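Local atomic coordinates of putative exported protein (Bordetella pertussis Tohama I, PDB entry 2PFZ), a protein that binds pyroglutamic acid as an extracytoplasmic solute receptor of the DctP family and probably delivers it to a TRAP transporter in the membrane. Residues T86-S91 and A118-G123; F92-A97 and D296-Q301; S182-F187 and S248-Q253. All coordinates share one frame; numbering follows the deposited sequence.

Interaction 1 (T86-S91 and A118-G123); sequences TGYDAS and AWPPQG. With PCA (pyroglutamic acid), chain B.
Tyr88 meets Pro120 and Pro121 because its CG stands anti to its own carbonyl carbon (chi1 -80°), which carries the phenol away from the first turn of helix 88-107 and across to the 118-123 segment. In this family 7 solute-binding protein, of the periplasmic binding protein clan, that segment joins strand 111-118 of one sheet to strand 123-126 of another, and it lines the pyroglutamic acid pocket. The phenol end runs alongside Pro120, with Tyr88 OH 3.2 Å from Pro120 CA and 3.4 Å from Pro120 CB. Pro121 lies nearly perpendicular to the tyrosine side chain, its CD 3.8 Å from Tyr88 CE2. Two successive prolines suit this place: they give the connection a stiff, extended backbone and apolar rings for the phenol to pack beside. The hydroxyl itself is satisfied by a hydrogen bond to Ser243 OG of helix 222-256, which also bonds Ala118 O. One turn on, Ser91 brings its OG to 3.8 Å from Ala118 CB, a position where alanine's single methyl lets the helix lie near the end of strand 111-118.

Trp119 turns its side chain away from helix 88-107 and toward the ligand. A broad, flat indole fits this task: one face spreads beneath the lactam ring, while NE1 is hydrogen-bonded to Asn208 OD1, which fixes the rotation of the ring. Pyroglutamic acid CD sits 3.3 Å above the indole plane, offset toward the rim, and its carbonyl atom OE comes to 3.2 Å from Trp119 CE3.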
loop_
_atom_site.group_PDB
_atom_site.type_symbol
_atom_site.label_atom_id
_atom_site.label_comp_id
_atom_site.label_asym_id
_atom_site.label_seq_id
_atom_site.Cartn_x
_atom_site.Cartn_y
_atom_site.Cartn_z
ATOM N N THR A 86 -7.838 -11.413 2.326
ATOM C CA THR A 86 -6.704 -11.775 3.170
ATOM C C THR A 86 -5.720 -12.684 2.419
ATOM O O THR A 86 -5.072 -13.540 3.007
ATOM C CB THR A 86 -7.217 -12.503 4.439
ATOM O OG1 THR A 86 -8.035 -13.612 4.033
ATOM C CG2 THR A 86 -8.047 -11.551 5.321
ATOM N N GLY A 87 -5.601 -12.486 1.115
ATOM C CA GLY A 87 -4.632 -13.230 0.307
ATOM C C GLY A 87 -4.490 -12.533 -1.028
ATOM O O GLY A 87 -5.277 -11.640 -1.335
ATOM N N TYR A 88 -3.499 -12.950 -1.821
ATOM C CA TYR A 88 -3.238 -12.312 -3.126
ATOM C C TYR A 88 -4.412 -12.428 -4.114
ATOM O O TYR A 88 -4.740 -11.468 -4.806
ATOM C CB TYR A 88 -1.935 -12.825 -3.725
ATOM C CG TYR A 88 -0.711 -12.150 -3.142
ATOM C CD1 TYR A 88 -0.312 -10.887 -3.590
ATOM C CD2 TYR A 88 0.029 -12.744 -2.101
ATOM C CE1 TYR A 88 0.814 -10.237 -3.060
ATOM C CE2 TYR A 88 1.170 -12.096 -1.570
ATOM C CZ TYR A 88 1.539 -10.842 -2.055
ATOM O OH TYR A 88 2.659 -10.204 -1.556
ATOM N N ASP A 89 -5.040 -13.593 -4.201
ATOM C CA ASP A 89 -6.165 -13.752 -5.123
ATOM C C ASP A 89 -7.365 -12.904 -4.712
ATOM O O ASP A 89 -7.981 -12.207 -5.542
ATOM C CB ASP A 89 -6.566 -15.231 -5.234
ATOM C CG ASP A 89 -7.778 -15.436 -6.118
ATOM O OD1 ASP A 89 -7.689 -15.132 -7.319
ATOM O OD2 ASP A 89 -8.811 -15.902 -5.598
ATOM N N ALA A 90 -7.716 -12.962 -3.432
ATOM C CA ALA A 90 -8.834 -12.133 -2.956
ATOM C C ALA A 90 -8.499 -10.664 -3.130
ATOM O O ALA A 90 -9.357 -9.853 -3.505
ATOM C CB ALA A 90 -9.150 -12.451 -1.495
ATOM N N SER A 91 -7.242 -10.304 -2.882
ATOM C CA SER A 91 -6.806 -8.915 -3.041
ATOM C C SER A 91 -6.928 -8.460 -4.505
ATOM O O SER A 91 -7.408 -7.352 -4.771
ATOM C CB SER A 91 -5.347 -8.747 -2.607
ATOM O OG SER A 91 -4.906 -7.401 -2.837
ATOM N N ALA A 118 -0.330 -4.698 -5.045
ATOM C CA ALA A 118 -0.516 -4.966 -3.623
ATOM C C ALA A 118 0.815 -5.146 -2.921
ATOM O O ALA A 118 1.692 -5.841 -3.417
ATOM C CB ALA A 118 -1.365 -6.227 -3.427
ATOM N N TRP A 119 0.941 -4.510 -1.759
ATOM C CA TRP A 119 1.964 -4.851 -0.772
ATOM C C TRP A 119 1.633 -6.261 -0.254
ATOM O O TRP A 119 0.499 -6.723 -0.392
ATOM C CB TRP A 119 1.881 -3.882 0.416
ATOM C CG TRP A 119 2.463 -2.504 0.195
ATOM C CD1 TRP A 119 1.816 -1.407 -0.290
ATOM C CD2 TRP A 119 3.780 -2.089 0.520
ATOM N NE1 TRP A 119 2.654 -0.313 -0.294
ATOM C CE2 TRP A 119 3.883 -0.712 0.182
ATOM C CE3 TRP A 119 4.901 -2.745 1.031
ATOM C CZ2 TRP A 119 5.051 0.014 0.373
ATOM C CZ3 TRP A 119 6.068 -2.023 1.214
ATOM C CH2 TRP A 119 6.130 -0.652 0.896
ATOM N N PRO A 120 2.620 -6.952 0.348
ATOM C CA PRO A 120 2.347 -8.271 0.952
ATOM C C PRO A 120 1.361 -8.237 2.141
ATOM O O PRO A 120 1.050 -7.166 2.684
ATOM C CB PRO A 120 3.733 -8.749 1.365
ATOM C CG PRO A 120 4.694 -7.924 0.420
ATOM C CD PRO A 120 4.050 -6.606 0.422
ATOM N N PRO A 121 0.819 -9.413 2.511
ATOM C CA PRO A 121 -0.193 -9.461 3.570
ATOM C C PRO A 121 0.299 -8.905 4.894
ATOM O O PRO A 121 1.442 -9.156 5.291
ATOM C CB PRO A 121 -0.502 -10.953 3.674
ATOM C CG PRO A 121 -0.199 -11.478 2.286
ATOM C CD PRO A 121 1.066 -10.760 1.944
ATOM N N GLN A 122 -0.546 -8.118 5.531
ATOM C CA GLN A 122 -0.108 -7.307 6.665
ATOM C C GLN A 122 -0.167 -8.042 7.975
ATOM O O GLN A 122 -1.220 -8.573 8.341
ATOM C CB GLN A 122 -0.951 -6.053 6.770
ATOM C CG GLN A 122 -0.961 -5.262 5.445
ATOM C CD GLN A 122 0.273 -4.410 5.199
ATOM O OE1 GLN A 122 1.066 -4.679 4.285
ATOM N NE2 GLN A 122 0.415 -3.366 5.962
ATOM N N GLY A 123 0.952 -8.004 8.705
ATOM C CA GLY A 123 1.026 -8.651 10.012
ATOM C C GLY A 123 1.371 -7.639 11.072
ATOM O O GLY A 123 1.527 -6.456 10.780
HETATM N N PCA B . 4.606 -1.096 4.049
HETATM C CA PCA B . 4.208 0.319 3.918
HETATM C CB PCA B . 2.711 0.442 3.630
HETATM C CG PCA B . 2.164 -0.972 3.627
HETATM C CD PCA B . 3.380 -1.828 3.829
HETATM O OE PCA B . 3.355 -3.067 3.771
HETATM C C PCA B . 4.470 0.971 5.256
HETATM O O PCA B . 4.542 2.201 5.379
HETATM O OXT PCA B . 4.613 0.241 6.250
#

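Interaction 2 (F92-A97 and D296-Q301); sequences FKLYQA and DAYRKQ
The Tyr298 ring takes Leu94 CD1 over one face, 3.6 Å above its plane and offset toward the rim, and has the carbonyl carbon of Lys93 at its edge. This is helix-on-helix packing: the C-terminal helix 289-299 lies against helix 88-107 of the solute-binding fold, well away from the ligand pocket. The methyl makes a CH-pi contact, 3.9 Å from the ring centroid of Tyr298 and 20° off the normal. Leucine suits the place: its apolar CD1 methyl lies on the ring face while its CB packs 3.8 Å from Tyr298 CE1. The phenol hydroxyl reaches beyond both segments to hydrogen-bond Leu84 O, which fixes the outer end of the ring.

The backbones come nearest at Ala97 and Tyr298, where alanine's small side chain allows the approach: Ala97 CB fits against the backbone of Tyr298 and lies 3.9 Å from Ala297 CB. Toward solvent, Lys93 and Gln301 run alongside one another with their ends pointing opposite ways, their methylenes in loose contact. Lys93 NZ forms a salt bridge with Asp89 OD2; the C-terminal carboxylate is near but beyond salt-bridge range, with Lys93 NZ 4.4 Å from Gln301 OXT.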
loop_
_atom_site.group_PDB
_atom_site.type_symbol
_atom_site.label_atom_id
_atom_site.label_comp_id
_atom_site.label_asym_id
_atom_site.label_seq_id
_atom_site.Cartn_x
_atom_site.Cartn_y
_atom_site.Cartn_z
ATOM N N PHE A 92 -6.468 -9.290 -5.441
ATOM C CA PHE A 92 -6.636 -8.935 -6.863
ATOM C C PHE A 92 -8.122 -8.797 -7.258
ATOM O O PHE A 92 -8.538 -7.902 -8.006
ATOM C CB PHE A 92 -5.931 -9.933 -7.780
ATOM C CG PHE A 92 -5.773 -9.415 -9.181
ATOM C CD1 PHE A 92 -4.759 -8.517 -9.476
ATOM C CD2 PHE A 92 -6.665 -9.780 -10.173
ATOM C CE1 PHE A 92 -4.622 -7.991 -10.747
ATOM C CE2 PHE A 92 -6.535 -9.272 -11.454
ATOM C CZ PHE A 92 -5.510 -8.381 -11.741
ATOM N N LYS A 93 -8.949 -9.696 -6.779
ATOM C CA LYS A 93 -10.388 -9.573 -7.037
ATOM C C LYS A 93 -11.013 -8.339 -6.395
ATOM O O LYS A 93 -11.872 -7.683 -7.000
ATOM C CB LYS A 93 -11.090 -10.848 -6.595
ATOM C CG LYS A 93 -10.668 -12.007 -7.481
ATOM C CD LYS A 93 -11.174 -13.346 -7.054
ATOM C CE LYS A 93 -10.992 -14.302 -8.252
ATOM N NZ LYS A 93 -10.535 -15.670 -7.908
ATOM N N LEU A 94 -10.564 -7.988 -5.190
ATOM C CA LEU A 94 -11.048 -6.760 -4.549
ATOM C C LEU A 94 -10.655 -5.573 -5.394
ATOM O O LEU A 94 -11.442 -4.672 -5.617
ATOM C CB LEU A 94 -10.477 -6.599 -3.130
ATOM C CG LEU A 94 -11.014 -5.390 -2.335
ATOM C CD1 LEU A 94 -12.554 -5.451 -2.164
ATOM C CD2 LEU A 94 -10.310 -5.341 -0.961
ATOM N N TYR A 95 -9.409 -5.576 -5.848
ATOM C CA TYR A 95 -8.909 -4.545 -6.753
ATOM C C TYR A 95 -9.785 -4.399 -7.998
ATOM O O TYR A 95 -10.173 -3.279 -8.355
ATOM C CB TYR A 95 -7.463 -4.895 -7.149
ATOM C CG TYR A 95 -6.847 -4.060 -8.284
ATOM C CD1 TYR A 95 -7.202 -2.717 -8.499
ATOM C CD2 TYR A 95 -5.868 -4.622 -9.108
ATOM C CE1 TYR A 95 -6.602 -1.958 -9.535
ATOM C CE2 TYR A 95 -5.274 -3.874 -10.157
ATOM C CZ TYR A 95 -5.652 -2.561 -10.358
ATOM O OH TYR A 95 -5.017 -1.844 -11.360
ATOM N N GLN A 96 -10.055 -5.504 -8.685
ATOM C CA GLN A 96 -10.874 -5.461 -9.908
ATOM C C GLN A 96 -12.263 -4.875 -9.672
ATOM O O GLN A 96 -12.758 -4.103 -10.490
ATOM C CB GLN A 96 -10.957 -6.854 -10.538
ATOM C CG GLN A 96 -9.610 -7.367 -11.082
ATOM C CD GLN A 96 -8.887 -6.367 -11.988
ATOM O OE1 GLN A 96 -7.859 -5.800 -11.619
ATOM N NE2 GLN A 96 -9.404 -6.170 -13.178
ATOM N N ALA A 97 -12.861 -5.208 -8.523
ATOM C CA ALA A 97 -14.131 -4.632 -8.069
ATOM C C ALA A 97 -14.025 -3.102 -7.813
ATOM O O ALA A 97 -14.934 -2.309 -8.165
ATOM C CB ALA A 97 -14.569 -5.345 -6.804
ATOM N N ASP A 296 -20.537 -5.726 -3.627
ATOM C CA ASP A 296 -21.261 -6.716 -4.421
ATOM C C ASP A 296 -20.404 -7.276 -5.537
ATOM O O ASP A 296 -20.340 -8.501 -5.698
ATOM C CB ASP A 296 -22.591 -6.171 -4.967
ATOM C CG ASP A 296 -23.636 -5.928 -3.870
ATOM O OD1 ASP A 296 -23.455 -6.347 -2.701
ATOM O OD2 ASP A 296 -24.674 -5.326 -4.180
ATOM N N ALA A 297 -19.712 -6.400 -6.282
ATOM C CA ALA A 297 -18.825 -6.864 -7.363
ATOM C C ALA A 297 -17.701 -7.738 -6.840
ATOM O O ALA A 297 -17.317 -8.705 -7.484
ATOM C CB ALA A 297 -18.250 -5.688 -8.173
ATOM N N TYR A 298 -17.168 -7.399 -5.664
ATOM C CA TYR A 298 -16.107 -8.207 -5.064
ATOM C C TYR A 298 -16.626 -9.600 -4.684
ATOM O O TYR A 298 -15.932 -10.617 -4.854
ATOM C CB TYR A 298 -15.561 -7.498 -3.830
ATOM C CG TYR A 298 -14.652 -8.336 -2.967
ATOM C CD1 TYR A 298 -13.476 -8.886 -3.491
ATOM C CD2 TYR A 298 -14.962 -8.588 -1.632
ATOM C CE1 TYR A 298 -12.636 -9.668 -2.704
ATOM C CE2 TYR A 298 -14.118 -9.371 -0.833
ATOM C CZ TYR A 298 -12.961 -9.897 -1.382
ATOM O OH TYR A 298 -12.096 -10.668 -0.626
ATOM N N ARG A 299 -17.837 -9.621 -4.144
ATOM C CA ARG A 299 -18.428 -10.858 -3.660
ATOM C C ARG A 299 -18.896 -11.749 -4.802
ATOM O O ARG A 299 -19.118 -12.937 -4.582
ATOM C CB ARG A 299 -19.566 -10.580 -2.667
ATOM C CG ARG A 299 -19.061 -10.025 -1.359
ATOM C CD ARG A 299 -20.176 -9.750 -0.370
ATOM N NE ARG A 299 -19.588 -9.265 0.871
ATOM C CZ ARG A 299 -20.201 -8.510 1.775
ATOM N NH1 ARG A 299 -21.472 -8.131 1.609
ATOM N NH2 ARG A 299 -19.532 -8.136 2.858
ATOM N N LYS A 300 -19.010 -11.180 -6.004
ATOM C CA LYS A 300 -19.385 -11.918 -7.219
ATOM C C LYS A 300 -18.197 -12.590 -7.888
ATOM O O LYS A 300 -18.362 -13.420 -8.770
ATOM C CB LYS A 300 -19.985 -10.985 -8.262
ATOM C CG LYS A 300 -21.431 -10.557 -8.073
ATOM C CD LYS A 300 -21.669 -9.436 -9.092
ATOM C CE LYS A 300 -23.129 -9.056 -9.293
ATOM N NZ LYS A 300 -23.191 -8.185 -10.495
ATOM N N GLN A 301 -16.989 -12.216 -7.517
ATOM C CA GLN A 301 -15.836 -12.799 -8.195
ATOM C C GLN A 301 -15.420 -14.149 -7.633
ATOM O O GLN A 301 -15.669 -14.462 -6.462
ATOM C CB GLN A 301 -14.683 -11.819 -8.209
ATOM C CG GLN A 301 -15.034 -10.636 -9.053
ATOM C CD GLN A 301 -13.955 -9.649 -9.101
ATOM O OE1 GLN A 301 -13.925 -8.727 -8.291
ATOM N NE2 GLN A 301 -13.027 -9.826 -10.043
ATOM O OXT GLN A 301 -14.839 -14.950 -8.358
#

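Interaction 3 (S182-F187 and S248-Q253); sequences SGSTGF and SWYKEQ. With PCA (pyroglutamic acid), chain B.
Phe187 leads into the 248-253 segment from its first side-chain carbon: CB lies 3.5 Å from Tyr250 CD1, and CG follows at 3.7 Å from that same Tyr250 CD1. With CG anti to the backbone N (chi1 -173°), the ring extends outward from its helix. CD2 passes the Tyr250 edge at CE1, and at the tip CZ stands 3.9 Å from Trp249 CH2. The indole presents its edge to the phenylalanine face in a T-shaped pair, the planes 74° apart, whereas the Phe187 and Tyr250 rings meet obliquely. Together the three form an aromatic cluster where the 183-187 segment of the short helix and the 248-253 segment of the long helix 222-256 run with their axes at 44°, in the solute-binding fold, beside the ligand pocket that Ser182 and Thr185 help to line.

Gly183 has no side chain, which lets Tyr250 CB come directly against its backbone, 3.8 Å from Gly183 C. Beside it, Ser184 CA sits over the centre of the Tyr250 ring in a CH-pi contact. A water bridges Ser184 OG and Tyr250 OH, donating to the latter. On the ligand side, the N-cap Ser182 accepts from Thr185 N through OG, and the same hydroxyl donates to pyroglutamic acid OE at 2.7 Å. Thr185 OG1 receives the lactam N-H, with 2.6 Å between OG1 and pyroglutamic acid N.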
loop_
_atom_site.group_PDB
_atom_site.type_symbol
_atom_site.label_atom_id
_atom_site.label_comp_id
_atom_site.label_asym_id
_atom_site.label_seq_id
_atom_site.Cartn_x
_atom_site.Cartn_y
_atom_site.Cartn_z
ATOM N N SER A 182 4.123 -5.081 6.227
ATOM C CA SER A 182 4.535 -6.270 5.507
ATOM C C SER A 182 5.910 -6.729 6.010
ATOM O O SER A 182 6.609 -5.974 6.681
ATOM C CB SER A 182 4.616 -5.960 4.020
ATOM O OG SER A 182 5.447 -4.827 3.790
ATOM N N GLY A 183 6.274 -7.975 5.709
ATOM C CA GLY A 183 7.639 -8.448 5.922
ATOM C C GLY A 183 8.635 -7.585 5.162
ATOM O O GLY A 183 9.757 -7.361 5.639
ATOM N N SER A 184 8.227 -7.146 3.967
ATOM C CA SER A 184 8.983 -6.206 3.125
ATOM C C SER A 184 9.497 -5.012 3.935
ATOM O O SER A 184 10.706 -4.826 4.081
ATOM C CB SER A 184 8.107 -5.728 1.959
ATOM O OG SER A 184 8.683 -4.616 1.269
ATOM N N THR A 185 8.575 -4.222 4.460
ATOM C CA THR A 185 8.891 -3.042 5.290
ATOM C C THR A 185 9.686 -3.392 6.530
ATOM O O THR A 185 10.667 -2.703 6.860
ATOM C CB THR A 185 7.637 -2.244 5.644
ATOM O OG1 THR A 185 7.095 -1.703 4.444
ATOM C CG2 THR A 185 7.970 -1.095 6.592
ATOM N N GLY A 186 9.270 -4.457 7.216
ATOM C CA GLY A 186 10.032 -4.950 8.378
ATOM C C GLY A 186 11.491 -5.184 8.052
ATOM O O GLY A 186 12.380 -4.729 8.778
ATOM N N PHE A 187 11.745 -5.896 6.955
ATOM C CA PHE A 187 13.111 -6.178 6.530
ATOM C C PHE A 187 13.855 -4.911 6.114
ATOM O O PHE A 187 14.977 -4.660 6.581
ATOM C CB PHE A 187 13.119 -7.191 5.382
ATOM C CG PHE A 187 14.489 -7.665 5.004
ATOM C CD1 PHE A 187 15.122 -8.661 5.749
ATOM C CD2 PHE A 187 15.144 -7.126 3.902
ATOM C CE1 PHE A 187 16.407 -9.107 5.397
ATOM C CE2 PHE A 187 16.425 -7.572 3.540
ATOM C CZ PHE A 187 17.045 -8.573 4.295
ATOM N N SER A 248 7.550 -14.764 0.918
ATOM C CA SER A 248 8.161 -15.863 1.678
ATOM C C SER A 248 9.633 -15.581 1.931
ATOM O O SER A 248 10.126 -15.882 2.998
ATOM C CB SER A 248 7.993 -17.217 0.990
ATOM O OG SER A 248 8.451 -17.138 -0.342
ATOM N N TRP A 249 10.329 -14.979 0.964
ATOM C CA TRP A 249 11.747 -14.638 1.151
ATOM C C TRP A 249 11.926 -13.677 2.321
ATOM O O TRP A 249 12.835 -13.854 3.133
ATOM C CB TRP A 249 12.362 -14.083 -0.151
ATOM C CG TRP A 249 13.862 -13.900 -0.092
ATOM C CD1 TRP A 249 14.820 -14.789 -0.478
ATOM C CD2 TRP A 249 14.555 -12.741 0.374
ATOM N NE1 TRP A 249 16.080 -14.257 -0.274
ATOM C CE2 TRP A 249 15.941 -13.000 0.254
ATOM C CE3 TRP A 249 14.138 -11.507 0.904
ATOM C CZ2 TRP A 249 16.915 -12.070 0.640
ATOM C CZ3 TRP A 249 15.108 -10.573 1.281
ATOM C CH2 TRP A 249 16.485 -10.870 1.151
ATOM N N TYR A 250 11.041 -12.685 2.452
ATOM C CA TYR A 250 11.215 -11.708 3.521
ATOM C C TYR A 250 10.971 -12.353 4.867
ATOM O O TYR A 250 11.722 -12.101 5.802
ATOM C CB TYR A 250 10.346 -10.455 3.353
ATOM C CG TYR A 250 10.827 -9.508 2.278
ATOM C CD1 TYR A 250 12.041 -8.789 2.419
ATOM C CD2 TYR A 250 10.075 -9.315 1.121
ATOM C CE1 TYR A 250 12.482 -7.928 1.412
ATOM C CE2 TYR A 250 10.499 -8.447 0.127
ATOM C CZ TYR A 250 11.695 -7.763 0.275
ATOM O OH TYR A 250 12.097 -6.933 -0.743
ATOM N N LYS A 251 9.924 -13.173 4.962
ATOM C CA LYS A 251 9.595 -13.872 6.209
ATOM C C LYS A 251 10.752 -14.756 6.711
ATOM O O LYS A 251 11.107 -14.694 7.886
ATOM C CB LYS A 251 8.299 -14.683 6.070
ATOM C CG LYS A 251 7.045 -13.848 6.328
ATOM C CD LYS A 251 5.872 -14.195 5.442
ATOM C CE LYS A 251 5.579 -15.654 5.355
ATOM N NZ LYS A 251 4.191 -15.883 4.823
ATOM N N GLU A 252 11.342 -15.542 5.811
ATOM C CA GLU A 252 12.462 -16.425 6.149
ATOM C C GLU A 252 13.724 -15.617 6.453
ATOM O O GLU A 252 14.507 -15.990 7.314
ATOM C CB GLU A 252 12.734 -17.434 5.017
ATOM C CG GLU A 252 11.589 -18.422 4.744
ATOM C CD GLU A 252 11.213 -19.242 5.959
ATOM O OE1 GLU A 252 12.093 -19.932 6.505
ATOM O OE2 GLU A 252 10.035 -19.180 6.381
ATOM N N GLN A 253 13.917 -14.495 5.768
ATOM C CA GLN A 253 15.065 -13.641 6.054
ATOM C C GLN A 253 14.907 -12.943 7.408
ATOM O O GLN A 253 15.852 -12.872 8.162
ATOM C CB GLN A 253 15.329 -12.659 4.903
ATOM C CG GLN A 253 16.785 -12.204 4.780
ATOM C CD GLN A 253 17.742 -13.250 4.188
ATOM O OE1 GLN A 253 18.959 -13.048 4.207
ATOM N NE2 GLN A 253 17.204 -14.357 3.666
HETATM N N PCA B . 4.606 -1.096 4.049
HETATM C CA PCA B . 4.208 0.319 3.918
HETATM C CB PCA B . 2.711 0.442 3.630
HETATM C CG PCA B . 2.164 -0.972 3.627
HETATM C CD PCA B . 3.380 -1.828 3.829
HETATM O OE PCA B . 3.355 -3.067 3.771
HETATM C C PCA B . 4.470 0.971 5.256
HETATM O O PCA B . 4.542 2.201 5.379
HETATM O OXT PCA B . 4.613 0.241 6.250
HETATM O O HOH W 1 10.752 -4.678 -0.339
#

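Following the chain from the N terminus, the first contacts are made by helix 88-107, whose opening turn takes part in interaction 1 and whose next turns take part in interaction 2. Interaction 1 closes early, at 118-123, a loop of 26 residues that brings the helix start back to the pocket lining. Interaction 3 follows in series, tying helix 183-188 to helix 222-256 across 60 residues. Interaction 2 closes last, tying helix 88-107 to the C-terminal helix 289-299; its loop encloses interaction 3 and crosses interaction 1. Interactions 1 and 3 meet at pyroglutamic acid, where Trp119 packs against Ser182 and Thr185, while interactions 2 and 3 stay about 15 Å apart at their nearest atoms.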